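Local structure of glutaredoxin (Methanosarcina acetivorans, 5CAX) at residues K10-G16 against G44-V50. The protein works as a glutaredoxin-like methanoredoxin that reduces protein disulfides with coenzyme M as the thiol, and probably takes part in electron transfer. Residues are numbered along the deposited sequence; the frame is centred on the assembly and turned at random.
With CD (cadmium ion), chain F.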
loop_
_atom_site.group_PDB
_atom_site.type_symbol
_atom_site.label_atom_id
_atom_site.label_comp_id
_atom_site.label_asym_id
_atom_site.label_seq_id
_atom_site.Cartn_x
_atom_site.Cartn_y
_atom_site.Cartn_z
ATOM N N LYS A 10 1.912 7.426 6.245
ATOM C CA LYS A 10 1.861 6.806 7.582
ATOM C C LYS A 10 3.210 6.354 8.067
ATOM O O LYS A 10 3.919 7.141 8.654
ATOM C CB LYS A 10 0.907 5.600 7.698
ATOM C CG LYS A 10 0.766 5.086 9.187
ATOM C CD LYS A 10 -0.174 3.887 9.386
ATOM C CE LYS A 10 0.156 3.084 10.652
ATOM N NZ LYS A 10 -0.111 3.784 11.942
ATOM N N GLY A 11 3.547 5.083 7.846
ATOM C CA GLY A 11 4.709 4.496 8.470
ATOM C C GLY A 11 5.791 3.997 7.555
ATOM O O GLY A 11 6.180 2.828 7.604
ATOM N N LYS A 12 6.319 4.931 6.785
ATOM C CA LYS A 12 7.374 4.723 5.796
ATOM C C LYS A 12 8.519 3.728 6.100
ATOM O O LYS A 12 9.659 4.130 6.335
ATOM C CB LYS A 12 8.011 6.074 5.514
ATOM C CG LYS A 12 8.805 6.060 4.273
ATOM C CD LYS A 12 9.900 7.058 4.307
ATOM C CE LYS A 12 10.312 7.242 2.915
ATOM N NZ LYS A 12 9.092 7.032 2.056
ATOM N N HIS A 13 8.229 2.423 6.050
ATOM C CA HIS A 13 9.284 1.397 6.196
ATOM C C HIS A 13 10.272 1.469 5.050
ATOM O O HIS A 13 10.365 0.547 4.245
ATOM C CB HIS A 13 8.705 -0.017 6.244
ATOM C CG HIS A 13 8.889 -0.716 7.564
ATOM N ND1 HIS A 13 9.060 -2.081 7.660
ATOM C CD2 HIS A 13 8.926 -0.244 8.830
ATOM C CE1 HIS A 13 9.203 -2.419 8.930
ATOM N NE2 HIS A 13 9.131 -1.322 9.658
ATOM N N VAL A 14 10.997 2.576 4.955
ATOM C CA VAL A 14 11.746 2.857 3.742
ATOM C C VAL A 14 13.105 3.540 3.980
ATOM O O VAL A 14 13.131 4.683 4.437
ATOM C CB VAL A 14 10.847 3.621 2.806
ATOM C CG1 VAL A 14 11.579 4.294 1.785
ATOM C CG2 VAL A 14 10.000 2.658 2.184
ATOM N N SER A 15 14.247 2.896 3.656
ATOM C CA SER A 15 14.578 1.985 2.520
ATOM C C SER A 15 14.567 2.883 1.281
ATOM O O SER A 15 14.307 4.072 1.396
ATOM C CB SER A 15 13.662 0.749 2.370
ATOM O OG SER A 15 14.216 -0.245 1.499
ATOM N N GLY A 16 14.902 2.368 0.108
ATOM C CA GLY A 16 15.275 3.276 -0.962
ATOM C C GLY A 16 15.146 2.676 -2.326
ATOM O O GLY A 16 14.295 1.833 -2.525
ATOM N N GLY A 44 13.306 -3.916 -1.372
ATOM C CA GLY A 44 14.238 -2.870 -1.029
ATOM C C GLY A 44 13.882 -1.569 -1.698
ATOM O O GLY A 44 14.762 -0.755 -1.947
ATOM N N VAL A 45 12.607 -1.411 -2.046
ATOM C CA VAL A 45 12.125 -0.179 -2.661
ATOM C C VAL A 45 11.680 0.934 -1.686
ATOM O O VAL A 45 11.411 0.727 -0.503
ATOM C CB VAL A 45 10.960 -0.462 -3.627
ATOM C CG1 VAL A 45 11.402 -1.424 -4.725
ATOM C CG2 VAL A 45 9.735 -0.970 -2.865
ATOM N N ASP A 46 11.645 2.142 -2.222
ATOM C CA ASP A 46 11.160 3.306 -1.510
ATOM C C ASP A 46 9.629 3.330 -1.573
ATOM O O ASP A 46 9.061 3.336 -2.672
ATOM C CB ASP A 46 11.767 4.563 -2.140
ATOM C CG ASP A 46 11.820 5.736 -1.192
ATOM O OD1 ASP A 46 12.785 5.770 -0.410
ATOM O OD2 ASP A 46 10.927 6.615 -1.243
ATOM N N PHE A 47 8.971 3.322 -0.412
ATOM C CA PHE A 47 7.498 3.322 -0.313
ATOM C C PHE A 47 6.888 3.765 1.046
ATOM O O PHE A 47 7.562 3.987 2.031
ATOM C CB PHE A 47 6.960 1.931 -0.686
ATOM C CG PHE A 47 7.132 0.876 0.390
ATOM C CD1 PHE A 47 6.048 0.467 1.161
ATOM C CD2 PHE A 47 8.358 0.265 0.600
ATOM C CE1 PHE A 47 6.196 -0.511 2.129
ATOM C CE2 PHE A 47 8.508 -0.714 1.570
ATOM C CZ PHE A 47 7.426 -1.104 2.336
ATOM N N GLU A 48 5.575 3.874 1.087
ATOM C CA GLU A 48 4.892 4.265 2.310
ATOM C C GLU A 48 3.898 3.178 2.607
ATOM O O GLU A 48 3.377 2.563 1.677
ATOM C CB GLU A 48 4.150 5.601 2.154
ATOM C CG GLU A 48 4.948 6.840 2.574
ATOM C CD GLU A 48 4.926 7.135 4.064
ATOM O OE1 GLU A 48 4.413 6.325 4.852
ATOM O OE2 GLU A 48 5.372 8.233 4.452
ATOM N N TYR A 49 3.652 2.881 3.878
ATOM C CA TYR A 49 2.483 2.068 4.159
ATOM C C TYR A 49 1.663 2.610 5.307
ATOM O O TYR A 49 2.190 3.209 6.234
ATOM C CB TYR A 49 2.841 0.611 4.397
ATOM C CG TYR A 49 3.617 0.260 5.632
ATOM C CD1 TYR A 49 2.973 -0.157 6.808
ATOM C CD2 TYR A 49 4.991 0.279 5.615
ATOM C CE1 TYR A 49 3.705 -0.523 7.937
ATOM C CE2 TYR A 49 5.701 -0.076 6.720
ATOM C CZ TYR A 49 5.079 -0.481 7.869
ATOM O OH TYR A 49 5.894 -0.823 8.918
ATOM N N VAL A 50 0.353 2.394 5.180
ATOM C CA VAL A 50 -0.677 2.858 6.082
ATOM C C VAL A 50 -1.504 1.658 6.580
ATOM O O VAL A 50 -2.169 0.973 5.797
ATOM C CB VAL A 50 -1.630 3.892 5.365
ATOM C CG1 VAL A 50 -2.767 4.352 6.273
ATOM C CG2 VAL A 50 -0.862 5.101 4.819
HETATM CD CD CD F . 12.283 7.901 0.970
HETATM O O HOH W 1 11.870 9.688 -0.899
#
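Gly11 N donates a hydrogen bond to Tyr49 O at 2.8 Å. One residue earlier, Lys10 N bonds to Glu48 OE1 (3.1 Å), approaching from above the carboxylate plane, while CB of Lys12 lies against the same carboxylate, the two side chains crossing at about a right angle. An alanine in place of Glu48 would probably leave Lys10 N without this acceptor and uncover the base of the Lys12 side chain. Farther along, Lys12 NZ makes a long salt bridge to Asp46 OD2 (3.8 Å), although the end of this lysine is not surely placed in the model. The other carboxylate oxygen, Asp46 OD1, binds a cadmium ion at 2.6 Å; a water on the metal donates to Asp46 OD2 (3.2 Å). The aromatic contact is an offset edge-to-face stack: the edge of Tyr49 meets the face of His13, centroids 5.2 Å apart and planes at 86°, with Tyr49 OH above the imidazole. With its CG set between backbone N and carbonyl carbon (chi1 68°), Tyr49 also brings one ring face under Gly11 O; its hydroxyl bonds weakly to Lys37 of helix 31-43. Val14 CG2 lies beside the Phe47 ring, though its exact place is doubtful; Leu40 and Ile22 also touch Phe47. Segment 10-16 thus runs antiparallel to 44-50, along the edge of strand 48-51 away from strand 22-26, to which Glu48 and Val50 bond. The Schellman motif at Gly44 ends helix 31-43, and the chain then enters 48-51, completing the right-handed beta-alpha-beta crossover of the thioredoxin fold, here flanked by an N-terminal extension.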